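Local structure of signal peptidase I (4ME8) at residues A[47-52]-A[115-120]; A[56-61]-A[111-116]; A[36-41]-A[127-132]. The protein probably cleaves hydrophobic N-terminal signal or leader sequences from secreted proteins, as a serine endopeptidase of the S26 family. One frame throughout, in Å; residues are numbered along the deposited sequence. Where two conformers were deposited one is given.

All three contacts reach the five-stranded antiparallel sheet, in which strand 109-113 lies between 43-50 and 129-130. Contact 2 is wholly buried and apolar, laying strand 56-59 of a second, four-stranded sheet over 109-113. Contact 1, its centre about 6 Å from that of contact 2, is partly buried and held by charge; it shares Asp115 and Asn116 with contact 2, and Arg117 NH1 lies 2.7 Å from Tyr58 OH, a probable hydrogen bond between them. Contact 3 lies farther out, about 17 Å from contact 2 between centres, where a surface loop meets the edge strand through a small proline-valine patch. Along the chain, contacts 1 and 2 are both nested inside the loop that contact 3 closes.

Contact 1: residues A[47-52]-A[115-120]; sequences RLIGLP and DNRPRS. With EDO (1,2-ethanediol), chain B.
Arg47 and Asp115 are the closest pair of the two backbones, with CA atoms 7.3 Å apart: the end of strand 43-50 faces the loop that follows strand 109-113, and side chains alone bridge the gap. The loop turns sharply, with Asn116 at the centre of an inverse gamma turn and a short 3-10 segment at 117-118. On the strand, Ile49 and Gly50 both face Phe111 in a classic beta bulge.

Arg47 extends its CG anti to the backbone N (chi1 -155°) and bends at chi3, bringing the guanidinium side-on to the carboxylate of Asp115. Arg47 NE donates to Asp115 OD1 at 2.9 Å and Arg47 NH2 to Asp115 OD2 at 2.8 Å, both nearly straight at 170°. Each oxygen offers its syn lone pair, and the two planes lie within 5° of each other, so the bidentate salt bridge fixes the rotation of both groups. Tyr74 adds a cation-pi contact to Arg47. This pair belongs to the S26 peptidase fold close to its predicted active site: the Arg47 side chain lies about 5 Å from that of Lys46, predicted to be catalytic, whose NZ is hydrogen-bonded to Ser120 OG.

Ile49 CD1 meets Arg117 NH2 at 4.1 Å, approaching the guanidinium obliquely. Arg117 itself is held by Tyr58, Thr89 and Glu72. Asp115 N donates to O2 of an ethanediol, probably from the crystallisation liquor, at 3.1 Å.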
ATOM      1  N   ARG A  47       3.648   1.763  -4.353  1.00 38.71           N
ATOM      2  CA  ARG A  47       4.581   1.228  -3.377  1.00 38.46           C
ATOM      3  C   ARG A  47       4.054  -0.049  -2.710  1.00 37.61           C
ATOM      4  O   ARG A  47       2.898  -0.126  -2.284  1.00 35.92           O
ATOM      5  CB  ARG A  47       4.911   2.281  -2.314  1.00 38.51           C
ATOM      6  CG  ARG A  47       6.254   2.039  -1.649  1.00 38.61           C
ATOM      7  CD  ARG A  47       6.630   3.141  -0.672  1.00 39.48           C
ATOM      8  NE  ARG A  47       7.043   4.370  -1.352  1.00 40.97           N
ATOM      9  CZ  ARG A  47       8.289   4.641  -1.752  1.00 42.12           C
ATOM     10  NH1 ARG A  47       9.272   3.765  -1.561  1.00 41.58           N
ATOM     11  NH2 ARG A  47       8.552   5.795  -2.360  1.00 43.62           N
ATOM     12  N   LEU A  48       4.921  -1.055  -2.654  1.00 38.39           N
ATOM     13  CA  LEU A  48       4.607  -2.309  -1.997  1.00 37.79           C
ATOM     14  C   LEU A  48       4.620  -2.072  -0.488  1.00 36.49           C
ATOM     15  O   LEU A  48       5.618  -1.609   0.065  1.00 35.85           O
ATOM     16  CB  LEU A  48       5.629  -3.382  -2.395  1.00 38.88           C
ATOM     17  CG  LEU A  48       5.425  -4.779  -1.798  1.00 39.44           C
ATOM     18  CD1 LEU A  48       3.964  -5.203  -1.913  1.00 40.18           C
ATOM     19  CD2 LEU A  48       6.329  -5.774  -2.499  1.00 41.30           C
ATOM     20  N   ILE A  49       3.492  -2.358   0.159  1.00 37.23           N
ATOM     21  CA  ILE A  49       3.315  -2.089   1.591  1.00 37.30           C
ATOM     22  C   ILE A  49       3.072  -3.396   2.356  1.00 37.08           C
ATOM     23  O   ILE A  49       3.728  -3.665   3.371  1.00 37.43           O
ATOM     24  CB  ILE A  49       2.172  -1.074   1.809  1.00 38.37           C
ATOM     25  CG1 ILE A  49       2.581   0.304   1.254  1.00 38.94           C
ATOM     26  CG2 ILE A  49       1.787  -0.969   3.273  1.00 39.34           C
ATOM     27  CD1 ILE A  49       3.728   0.990   1.981  1.00 39.08           C
ATOM     28  N   GLY A  50       2.160  -4.214   1.850  1.00 36.55           N
ATOM     29  CA  GLY A  50       1.845  -5.490   2.475  1.00 37.48           C
ATOM     30  C   GLY A  50       2.122  -6.682   1.582  1.00 37.74           C
ATOM     31  O   GLY A  50       1.785  -6.673   0.398  1.00 37.63           O
ATOM     32  N   LEU A  51       2.707  -7.713   2.186  1.00 38.30           N
ATOM     33  CA  LEU A  51       3.127  -8.946   1.515  1.00 40.08           C
ATOM     34  C   LEU A  51       2.269 -10.096   2.053  1.00 42.17           C
ATOM     35  O   LEU A  51       1.674  -9.951   3.118  1.00 41.05           O
ATOM     36  CB  LEU A  51       4.602  -9.213   1.841  1.00 40.55           C
ATOM     37  CG  LEU A  51       5.637  -8.197   1.315  1.00 39.90           C
ATOM     38  CD1 LEU A  51       6.805  -8.038   2.275  1.00 40.77           C
ATOM     39  CD2 LEU A  51       6.168  -8.633  -0.037  1.00 41.10           C
ATOM     40  N   PRO A  52       2.209 -11.239   1.332  1.00 45.49           N
ATOM     41  CA  PRO A  52       1.377 -12.392   1.722  1.00 48.71           C
ATOM     42  C   PRO A  52       1.490 -12.803   3.199  1.00 50.26           C
ATOM     43  O   PRO A  52       2.597 -12.966   3.729  1.00 51.24           O
ATOM     44  CB  PRO A  52       1.906 -13.524   0.839  1.00 52.05           C
ATOM     45  CG  PRO A  52       2.454 -12.845  -0.375  1.00 51.17           C
ATOM     46  CD  PRO A  52       2.919 -11.480   0.058  1.00 47.11           C
ATOM     47  N   ASP A 115       2.275   7.180  -2.734  1.00 43.72           N
ATOM     48  CA  ASP A 115       2.849   8.185  -1.829  1.00 45.62           C
ATOM     49  C   ASP A 115       1.988   9.450  -1.728  1.00 48.54           C
ATOM     50  O   ASP A 115       1.906  10.038  -0.646  1.00 50.93           O
ATOM     51  CB  ASP A 115       4.272   8.556  -2.240  1.00 46.78           C
ATOM     52  CG  ASP A 115       5.269   7.398  -2.082  1.00 45.41           C
ATOM     53  OD1 ASP A 115       4.921   6.301  -1.566  1.00 42.72           O
ATOM     54  OD2 ASP A 115       6.434   7.601  -2.482  1.00 47.48           O
ATOM     55  N   ASN A 116       1.383   9.881  -2.842  1.00 48.58           N
ATOM     56  CA  ASN A 116       0.424  10.996  -2.807  0.50 51.80           C
ATOM     57  C   ASN A 116      -0.925  10.466  -2.297  1.00 51.14           C
ATOM     58  O   ASN A 116      -1.921  10.401  -3.026  1.00 51.34           O
ATOM     59  CB  ASN A 116       0.300  11.687  -4.176  0.50 53.39           C
ATOM     60  CG  ASN A 116      -0.216  13.119  -4.070  0.50 57.76           C
ATOM     61  OD1 ASN A 116      -0.185  13.729  -3.003  0.50 60.00           O
ATOM     62  ND2 ASN A 116      -0.688  13.660  -5.184  0.50 59.61           N
ATOM     63  N   ARG A 117      -0.929  10.102  -1.015  1.00 50.89           N
ATOM     64  CA  ARG A 117      -2.000   9.303  -0.387  1.00 50.37           C
ATOM     65  C   ARG A 117      -3.445   9.772  -0.608  1.00 53.35           C
ATOM     66  O   ARG A 117      -4.318   8.943  -0.906  1.00 52.88           O
ATOM     67  CB  ARG A 117      -1.725   9.126   1.121  1.00 50.69           C
ATOM     68  CG  ARG A 117      -0.493   8.296   1.459  1.00 47.79           C
ATOM     69  CD  ARG A 117      -0.748   6.804   1.290  1.00 44.49           C
ATOM     70  NE  ARG A 117       0.494   6.030   1.234  1.00 41.85           N
ATOM     71  CZ  ARG A 117       1.114   5.486   2.278  1.00 41.28           C
ATOM     72  NH1 ARG A 117       0.622   5.616   3.503  1.00 42.83           N
ATOM     73  NH2 ARG A 117       2.255   4.816   2.092  1.00 39.63           N
ATOM     74  N   PRO A 118      -3.715  11.083  -0.454  1.00 57.29           N
ATOM     75  CA  PRO A 118      -5.098  11.517  -0.684  1.00 59.97           C
ATOM     76  C   PRO A 118      -5.541  11.575  -2.153  1.00 60.00           C
ATOM     77  O   PRO A 118      -6.720  11.841  -2.421  1.00 62.01           O
ATOM     78  CB  PRO A 118      -5.150  12.912  -0.049  1.00 65.00           C
ATOM     79  CG  PRO A 118      -3.734  13.352   0.101  1.00 64.87           C
ATOM     80  CD  PRO A 118      -2.899  12.117   0.209  1.00 60.06           C
ATOM     81  N   ARG A 119      -4.611  11.362  -3.084  1.00 57.71           N
ATOM     82  CA  ARG A 119      -4.905  11.412  -4.517  1.00 58.17           C
ATOM     83  C   ARG A 119      -4.596  10.074  -5.197  1.00 53.83           C
ATOM     84  O   ARG A 119      -4.541   9.982  -6.418  1.00 53.68           O
ATOM     85  CB  ARG A 119      -4.113  12.557  -5.165  1.00 61.57           C
ATOM     86  CG  ARG A 119      -4.819  13.904  -5.114  1.00 68.31           C
ATOM     87  CD  ARG A 119      -3.848  15.079  -5.069  1.00 72.70           C
ATOM     88  NE  ARG A 119      -3.497  15.457  -3.691  1.00 76.16           N
ATOM     89  CZ  ARG A 119      -4.224  16.259  -2.901  1.00 81.93           C
ATOM     90  NH1 ARG A 119      -5.373  16.799  -3.326  1.00 83.96           N
ATOM     91  NH2 ARG A 119      -3.795  16.528  -1.665  1.00 84.29           N
ATOM     92  N   SER A 120      -4.426   9.033  -4.392  1.00 51.52           N
ATOM     93  CA  SER A 120      -3.999   7.724  -4.881  1.00 48.32           C
ATOM     94  C   SER A 120      -5.132   6.693  -4.925  1.00 48.52           C
ATOM     95  O   SER A 120      -5.763   6.378  -3.903  1.00 48.47           O
ATOM     96  CB  SER A 120      -2.866   7.178  -4.009  1.00 45.58           C
ATOM     97  OG  SER A 120      -2.547   5.849  -4.394  1.00 42.78           O
TER
HETATM   98  C1  EDO B 200       4.938   5.736  -7.264  1.00 49.52           C
HETATM   99  O1  EDO B 200       4.762   7.024  -7.877  1.00 62.61           O
HETATM  100  C2  EDO B 200       4.792   5.845  -5.749  1.00 52.28           C
HETATM  101  O2  EDO B 200       3.412   5.946  -5.390  1.00 46.69           O

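Contact 2: residues A[56-61]-A[111-116]; sequences VEYRDD and FVLGDN. With EDO (1,2-ethanediol), chain B.
Tyr58 and Leu113 make the closest approach between strands 56-59 and 109-113, whose touching parts run in similar directions, 30° apart, without pairing. Leu113 can be followed outward from its backbone. CB points toward the other strand, and CG stands anti to the carbonyl carbon (chi1 -63°), dividing there into two methyls, of which CD1 alone makes the contact. Leu113 CD1 lies 3.7 Å from Tyr58 CE1 and 4.1 Å from Tyr58 OH, meeting the ring obliquely at its hydroxyl end as the two side chains come from opposite directions. The hydroxyl is fixed from outside this pair, by hydrogen bonds with Glu72 and Arg117, which would limit movement of the ring beside the methyl. Phe92 meets the same ring with its plane at about 25°.

Two residues back along each strand, Val56 and Phe111 make the second contact. Val56 CG1, anti to the backbone N, is 4.1 Å from CE2 and 4.2 Å from CD2 of Phe111, and again approaches the ring obliquely. Ile65 and Leu94 extend this apolar layer, on Val56 and Phe111 respectively.

All four touching residues are buried, and their packing joins the four-stranded sheet containing 56-59 to the five-stranded sheet containing 109-113, a hydrophobic interface between two beta-sheets within the largely beta fold of this signal peptidase.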
ATOM      1  N   VAL A  56      -2.152  -5.536   7.817  1.00 43.88           N
ATOM      2  CA  VAL A  56      -1.784  -4.147   7.566  1.00 43.49           C
ATOM      3  C   VAL A  56      -2.743  -3.234   8.291  1.00 46.46           C
ATOM      4  O   VAL A  56      -3.960  -3.365   8.154  1.00 48.40           O
ATOM      5  CB  VAL A  56      -1.822  -3.794   6.065  1.00 42.39           C
ATOM      6  CG1 VAL A  56      -1.522  -2.309   5.861  1.00 42.25           C
ATOM      7  CG2 VAL A  56      -0.835  -4.664   5.292  1.00 40.23           C
ATOM      8  N   GLU A  57      -2.194  -2.315   9.072  1.00 48.16           N
ATOM      9  CA  GLU A  57      -3.004  -1.346   9.783  1.00 52.10           C
ATOM     10  C   GLU A  57      -2.359   0.034   9.724  1.00 52.77           C
ATOM     11  O   GLU A  57      -1.141   0.171   9.815  1.00 50.90           O
ATOM     12  CB  GLU A  57      -3.242  -1.777  11.246  1.00 55.09           C
ATOM     13  CG  GLU A  57      -3.942  -0.713  12.093  1.00 60.42           C
ATOM     14  CD  GLU A  57      -4.561  -1.231  13.394  1.00 66.25           C
ATOM     15  OE1 GLU A  57      -4.150  -2.292  13.912  1.00 66.96           O
ATOM     16  OE2 GLU A  57      -5.471  -0.550  13.916  1.00 73.48           O
ATOM     17  N   TYR A  58      -3.199   1.046   9.548  1.00 55.53           N
ATOM     18  CA  TYR A  58      -2.822   2.421   9.816  1.00 57.69           C
ATOM     19  C   TYR A  58      -3.649   2.910  10.989  1.00 62.66           C
ATOM     20  O   TYR A  58      -4.869   2.771  10.990  1.00 64.27           O
ATOM     21  CB  TYR A  58      -3.064   3.306   8.597  1.00 57.42           C
ATOM     22  CG  TYR A  58      -1.838   3.497   7.752  1.00 54.69           C
ATOM     23  CD1 TYR A  58      -1.459   2.539   6.829  1.00 51.95           C
ATOM     24  CD2 TYR A  58      -1.046   4.634   7.884  1.00 56.89           C
ATOM     25  CE1 TYR A  58      -0.334   2.706   6.055  1.00 50.30           C
ATOM     26  CE2 TYR A  58       0.083   4.810   7.111  1.00 54.55           C
ATOM     27  CZ  TYR A  58       0.433   3.840   6.207  1.00 51.63           C
ATOM     28  OH  TYR A  58       1.551   3.996   5.423  1.00 52.27           O
ATOM     29  N   ARG A  59      -2.972   3.444  11.998  1.00 65.97           N
ATOM     30  CA  ARG A  59      -3.618   4.078  13.136  1.00 73.41           C
ATOM     31  C   ARG A  59      -2.795   5.318  13.491  1.00 76.78           C
ATOM     32  O   ARG A  59      -1.579   5.222  13.688  1.00 74.18           O
ATOM     33  CB  ARG A  59      -3.712   3.114  14.329  1.00 76.51           C
ATOM     34  CG  ARG A  59      -4.419   3.698  15.546  1.00 86.15           C
ATOM     35  CD  ARG A  59      -4.777   2.652  16.601  1.00 91.39           C
ATOM     36  NE  ARG A  59      -3.659   2.313  17.491  1.00 92.28           N
ATOM     37  CZ  ARG A  59      -2.875   1.234  17.390  1.00 91.60           C
ATOM     38  NH1 ARG A  59      -3.046   0.329  16.426  1.00 87.25           N
ATOM     39  NH2 ARG A  59      -1.896   1.055  18.273  1.00 94.33           N
ATOM     40  N   ASP A  60      -3.462   6.474  13.548  1.00 81.37           N
ATOM     41  CA  ASP A  60      -2.821   7.761  13.854  1.00 85.09           C
ATOM     42  C   ASP A  60      -1.669   8.085  12.902  1.00 79.77           C
ATOM     43  O   ASP A  60      -0.652   8.663  13.297  1.00 80.04           O
ATOM     44  CB  ASP A  60      -2.369   7.804  15.319  1.00 91.64           C
ATOM     45  CG  ASP A  60      -3.538   7.869  16.286  1.00100.18           C
ATOM     46  OD1 ASP A  60      -4.422   8.732  16.093  1.00108.04           O
ATOM     47  OD2 ASP A  60      -3.571   7.068  17.244  1.00103.51           O
ATOM     48  N   ASP A  61      -1.858   7.704  11.639  1.00 74.51           N
ATOM     49  CA  ASP A  61      -0.935   8.005  10.549  1.00 71.08           C
ATOM     50  C   ASP A  61       0.360   7.176  10.570  1.00 66.82           C
ATOM     51  O   ASP A  61       1.325   7.516   9.875  1.00 65.22           O
ATOM     52  CB  ASP A  61      -0.608   9.504  10.518  1.00 76.76           C
ATOM     53  CG  ASP A  61      -0.596  10.068   9.116  1.00 77.65           C
ATOM     54  OD1 ASP A  61      -1.274   9.493   8.243  1.00 74.91           O
ATOM     55  OD2 ASP A  61       0.067  11.099   8.887  1.00 84.04           O
ATOM     56  N   PHE A 111      -0.538  -5.811  -1.116  1.00 40.00           N
ATOM     57  CA  PHE A 111      -1.251  -4.602  -0.738  1.00 39.79           C
ATOM     58  C   PHE A 111      -0.323  -3.449  -1.060  1.00 39.15           C
ATOM     59  O   PHE A 111       0.831  -3.432  -0.614  1.00 39.01           O
ATOM     60  CB  PHE A 111      -1.566  -4.606   0.761  1.00 40.36           C
ATOM     61  CG  PHE A 111      -2.442  -3.468   1.194  1.00 40.55           C
ATOM     62  CD1 PHE A 111      -3.817  -3.558   1.080  1.00 42.37           C
ATOM     63  CD2 PHE A 111      -1.887  -2.300   1.695  1.00 39.31           C
ATOM     64  CE1 PHE A 111      -4.630  -2.500   1.469  1.00 44.21           C
ATOM     65  CE2 PHE A 111      -2.687  -1.239   2.073  1.00 40.48           C
ATOM     66  CZ  PHE A 111      -4.061  -1.336   1.965  1.00 43.25           C
ATOM     67  N   VAL A 112      -0.802  -2.504  -1.864  1.00 40.19           N
ATOM     68  CA  VAL A 112       0.036  -1.378  -2.308  1.00 39.42           C
ATOM     69  C   VAL A 112      -0.621  -0.035  -1.977  1.00 39.74           C
ATOM     70  O   VAL A 112      -1.830   0.043  -1.837  1.00 40.33           O
ATOM     71  CB  VAL A 112       0.355  -1.460  -3.814  1.00 40.38           C
ATOM     72  CG1 VAL A 112       1.004  -2.803  -4.159  1.00 40.45           C
ATOM     73  CG2 VAL A 112      -0.890  -1.217  -4.667  1.00 42.01           C
ATOM     74  N   LEU A 113       0.192   1.002  -1.807  1.00 39.50           N
ATOM     75  CA  LEU A 113      -0.300   2.353  -1.550  1.00 39.60           C
ATOM     76  C   LEU A 113       0.534   3.347  -2.350  1.00 40.05           C
ATOM     77  O   LEU A 113       1.719   3.115  -2.570  1.00 39.82           O
ATOM     78  CB  LEU A 113      -0.187   2.696  -0.068  1.00 39.71           C
ATOM     79  CG  LEU A 113      -0.978   1.903   0.971  1.00 39.73           C
ATOM     80  CD1 LEU A 113      -0.591   2.379   2.356  1.00 40.57           C
ATOM     81  CD2 LEU A 113      -2.482   2.037   0.790  1.00 41.56           C
ATOM     82  N   GLY A 114      -0.079   4.451  -2.771  1.00 40.84           N
ATOM     83  CA  GLY A 114       0.652   5.517  -3.449  1.00 41.92           C
ATOM     84  C   GLY A 114       1.101   6.597  -2.484  1.00 43.18           C
ATOM     85  O   GLY A 114       0.374   6.924  -1.541  1.00 44.07           O
ATOM     86  N   ASP A 115       2.275   7.180  -2.734  1.00 43.72           N
ATOM     87  CA  ASP A 115       2.849   8.185  -1.829  1.00 45.62           C
ATOM     88  C   ASP A 115       1.988   9.450  -1.728  1.00 48.54           C
ATOM     89  O   ASP A 115       1.906  10.038  -0.646  1.00 50.93           O
ATOM     90  CB  ASP A 115       4.272   8.556  -2.240  1.00 46.78           C
ATOM     91  CG  ASP A 115       5.269   7.398  -2.082  1.00 45.41           C
ATOM     92  OD1 ASP A 115       4.921   6.301  -1.566  1.00 42.72           O
ATOM     93  OD2 ASP A 115       6.434   7.601  -2.482  1.00 47.48           O
ATOM     94  N   ASN A 116       1.383   9.881  -2.842  1.00 48.58           N
ATOM     95  CA  ASN A 116       0.424  10.996  -2.807  0.50 51.80           C
ATOM     96  C   ASN A 116      -0.925  10.466  -2.297  1.00 51.14           C
ATOM     97  O   ASN A 116      -1.921  10.401  -3.026  1.00 51.34           O
ATOM     98  CB  ASN A 116       0.300  11.687  -4.176  0.50 53.39           C
ATOM     99  CG  ASN A 116      -0.216  13.119  -4.070  0.50 57.76           C
ATOM    100  OD1 ASN A 116      -0.185  13.729  -3.003  0.50 60.00           O
ATOM    101  ND2 ASN A 116      -0.688  13.660  -5.184  0.50 59.61           N
TER
HETATM  102  C1  EDO B 200       4.938   5.736  -7.264  1.00 49.52           C
HETATM  103  O1  EDO B 200       4.762   7.024  -7.877  1.00 62.61           O
HETATM  104  C2  EDO B 200       4.792   5.845  -5.749  1.00 52.28           C
HETATM  105  O2  EDO B 200       3.412   5.946  -5.390  1.00 46.69           O

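Contact 3: residues A[36-41]-A[127-132]; sequences PSPRNG and GFVKQA
Pro38 and Val129 bring the two backbones closest, with CA atoms 6.6 Å apart, where the loop between strands 32-36 and 43-50 passes beside the short strand 129-130. That strand is an outermost member of the five-stranded antiparallel sheet of the peptidase fold, paired through its backbone with 109-113, and the loop bears on it just after helix 123-126 has given way to Gly127.

Pro38 carries the contact for the loop. Its ring, puckered C-gamma exo, sends CG across at about a right angle to the Val129 side chain, coming to 4.0 Å from Val129 CG2. The branch that meets it is the one anti to the carbonyl carbon of Val129. Phe126 of the helix also touches Pro38. Phe128, whose CB points away from the loop, packs its ring on Met109 and Phe111 of the neighbouring strand.

The loop is shaped by its own bonds: Gly41 N donates to Ser37 O at 2.8 Å, and an ST turn is closed by Arg39 N donating to Ser37 OG at 3.1 Å. Arg39 also forms a salt bridge with Asp121. The same Pro38 CG also lies 4.0 Å from the carbonyl oxygen of Phe128.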
ATOM      1  N   PRO A  36      -0.683  -3.662 -14.019  1.00 58.58           N
ATOM      2  CA  PRO A  36      -1.959  -3.161 -14.513  1.00 60.76           C
ATOM      3  C   PRO A  36      -2.930  -2.949 -13.357  1.00 59.27           C
ATOM      4  O   PRO A  36      -3.062  -3.828 -12.498  1.00 58.25           O
ATOM      5  CB  PRO A  36      -2.456  -4.282 -15.441  1.00 65.14           C
ATOM      6  CG  PRO A  36      -1.315  -5.224 -15.610  1.00 66.21           C
ATOM      7  CD  PRO A  36      -0.483  -5.074 -14.382  1.00 61.65           C
ATOM      8  N   SER A  37      -3.585  -1.789 -13.325  1.00 60.29           N
ATOM      9  CA  SER A  37      -4.536  -1.477 -12.254  1.00 60.88           C
ATOM     10  C   SER A  37      -5.652  -2.519 -12.194  1.00 61.91           C
ATOM     11  O   SER A  37      -6.214  -2.863 -13.218  1.00 65.04           O
ATOM     12  CB  SER A  37      -5.161  -0.091 -12.431  1.00 62.51           C
ATOM     13  OG  SER A  37      -6.228   0.090 -11.499  1.00 64.25           O
ATOM     14  N   PRO A  38      -5.957  -3.028 -10.986  1.00 60.97           N
ATOM     15  CA  PRO A  38      -7.083  -3.948 -10.796  1.00 63.45           C
ATOM     16  C   PRO A  38      -8.422  -3.344 -11.185  1.00 66.38           C
ATOM     17  O   PRO A  38      -9.364  -4.083 -11.479  1.00 70.37           O
ATOM     18  CB  PRO A  38      -7.056  -4.234  -9.295  1.00 60.65           C
ATOM     19  CG  PRO A  38      -5.641  -4.037  -8.899  1.00 57.82           C
ATOM     20  CD  PRO A  38      -5.113  -2.941  -9.778  1.00 57.38           C
ATOM     21  N   ARG A  39      -8.503  -2.015 -11.180  1.00 65.51           N
ATOM     22  CA  ARG A  39      -9.710  -1.322 -11.608  1.00 69.15           C
ATOM     23  C   ARG A  39      -9.920  -1.408 -13.114  1.00 72.66           C
ATOM     24  O   ARG A  39     -10.909  -1.974 -13.565  1.00 76.47           O
ATOM     25  CB  ARG A  39      -9.691   0.148 -11.165  1.00 67.00           C
ATOM     26  CG  ARG A  39     -11.095   0.720 -11.041  1.00 69.83           C
ATOM     27  CD  ARG A  39     -11.110   2.120 -10.455  1.00 67.84           C
ATOM     28  NE  ARG A  39     -10.727   2.175  -9.041  1.00 63.83           N
ATOM     29  CZ  ARG A  39     -11.515   1.829  -8.021  1.00 65.68           C
ATOM     30  NH1 ARG A  39     -12.734   1.347  -8.223  1.00 68.01           N
ATOM     31  NH2 ARG A  39     -11.067   1.943  -6.777  1.00 65.00           N
ATOM     32  N   ASN A  40      -8.986  -0.863 -13.886  1.00 72.76           N
ATOM     33  CA  ASN A  40      -9.195  -0.680 -15.328  1.00 78.00           C
ATOM     34  C   ASN A  40      -8.087  -1.228 -16.239  1.00 77.97           C
ATOM     35  O   ASN A  40      -8.127  -1.017 -17.456  1.00 80.89           O
ATOM     36  CB  ASN A  40      -9.403   0.807 -15.615  1.00 80.25           C
ATOM     37  CG  ASN A  40      -8.214   1.659 -15.194  1.00 79.83           C
ATOM     38  OD1 ASN A  40      -7.330   1.210 -14.460  1.00 75.77           O
ATOM     39  ND2 ASN A  40      -8.191   2.899 -15.659  1.00 85.17           N
ATOM     40  N   GLY A  41      -7.108  -1.924 -15.667  1.00 74.29           N
ATOM     41  CA  GLY A  41      -5.990  -2.473 -16.444  1.00 76.48           C
ATOM     42  C   GLY A  41      -4.931  -1.474 -16.915  1.00 75.44           C
ATOM     43  O   GLY A  41      -4.035  -1.842 -17.678  1.00 75.50           O
ATOM     44  N   GLY A 127      -8.431  -2.758  -3.946  1.00 52.87           N
ATOM     45  CA  GLY A 127      -8.195  -4.071  -3.352  1.00 52.50           C
ATOM     46  C   GLY A 127      -6.807  -4.598  -3.652  1.00 49.82           C
ATOM     47  O   GLY A 127      -5.943  -3.852  -4.093  1.00 48.57           O
ATOM     48  N   PHE A 128      -6.597  -5.890  -3.427  1.00 50.24           N
ATOM     49  CA  PHE A 128      -5.267  -6.488  -3.551  1.00 48.77           C
ATOM     50  C   PHE A 128      -4.810  -6.605  -5.007  1.00 49.83           C
ATOM     51  O   PHE A 128      -5.631  -6.719  -5.919  1.00 51.44           O
ATOM     52  CB  PHE A 128      -5.219  -7.870  -2.881  1.00 50.32           C
ATOM     53  CG  PHE A 128      -5.537  -7.849  -1.407  1.00 50.07           C
ATOM     54  CD1 PHE A 128      -4.651  -7.278  -0.492  1.00 46.75           C
ATOM     55  CD2 PHE A 128      -6.725  -8.411  -0.925  1.00 52.99           C
ATOM     56  CE1 PHE A 128      -4.944  -7.266   0.866  1.00 46.39           C
ATOM     57  CE2 PHE A 128      -7.021  -8.393   0.431  1.00 52.59           C
ATOM     58  CZ  PHE A 128      -6.127  -7.818   1.325  1.00 49.56           C
ATOM     59  N   VAL A 129      -3.488  -6.589  -5.204  1.00 48.42           N
ATOM     60  CA  VAL A 129      -2.885  -6.720  -6.529  1.00 50.06           C
ATOM     61  C   VAL A 129      -2.291  -8.119  -6.708  1.00 52.63           C
ATOM     62  O   VAL A 129      -1.568  -8.598  -5.839  1.00 51.42           O
ATOM     63  CB  VAL A 129      -1.767  -5.664  -6.723  1.00 47.54           C
ATOM     64  CG1 VAL A 129      -1.059  -5.852  -8.066  1.00 48.70           C
ATOM     65  CG2 VAL A 129      -2.346  -4.260  -6.582  1.00 46.03           C
ATOM     66  N   LYS A 130      -2.582  -8.776  -7.826  1.00 57.04           N
ATOM     67  CA  LYS A 130      -1.987 -10.093  -8.091  1.00 61.10           C
ATOM     68  C   LYS A 130      -0.491  -9.942  -8.350  1.00 59.68           C
ATOM     69  O   LYS A 130      -0.090  -9.165  -9.214  1.00 59.62           O
ATOM     70  CB  LYS A 130      -2.682 -10.816  -9.264  1.00 67.05           C
ATOM     71  CG  LYS A 130      -4.057 -11.358  -8.894  1.00 70.44           C
ATOM     72  CD  LYS A 130      -4.603 -12.428  -9.829  1.00 77.97           C
ATOM     73  CE  LYS A 130      -5.574 -13.329  -9.061  1.00 81.13           C
ATOM     74  NZ  LYS A 130      -6.517 -14.100  -9.919  1.00 88.56           N
ATOM     75  N   GLN A 131       0.320 -10.665  -7.573  1.00 59.06           N
ATOM     76  CA  GLN A 131       1.776 -10.724  -7.776  1.00 58.80           C
ATOM     77  C   GLN A 131       2.142 -10.996  -9.234  1.00 61.84           C
ATOM     78  O   GLN A 131       2.972 -10.294  -9.807  1.00 60.93           O
ATOM     79  CB  GLN A 131       2.405 -11.823  -6.912  1.00 60.29           C
ATOM     80  CG  GLN A 131       2.427 -11.544  -5.420  1.00 56.77           C
ATOM     81  CD  GLN A 131       3.310 -12.512  -4.636  1.00 58.63           C
ATOM     82  OE1 GLN A 131       4.007 -13.347  -5.196  1.00 60.28           O
ATOM     83  NE2 GLN A 131       3.282 -12.389  -3.323  1.00 59.74           N
ATOM     84  N   ALA A 132       1.506 -12.009  -9.823  1.00 65.92           N
ATOM     85  CA  ALA A 132       1.776 -12.418 -11.200  1.00 70.51           C
ATOM     86  C   ALA A 132       1.605 -11.297 -12.237  1.00 70.86           C
ATOM     87  O   ALA A 132       2.200 -11.359 -13.315  1.00 74.71           O
ATOM     88  CB  ALA A 132       0.897 -13.597 -11.564  1.00 75.72           C
TER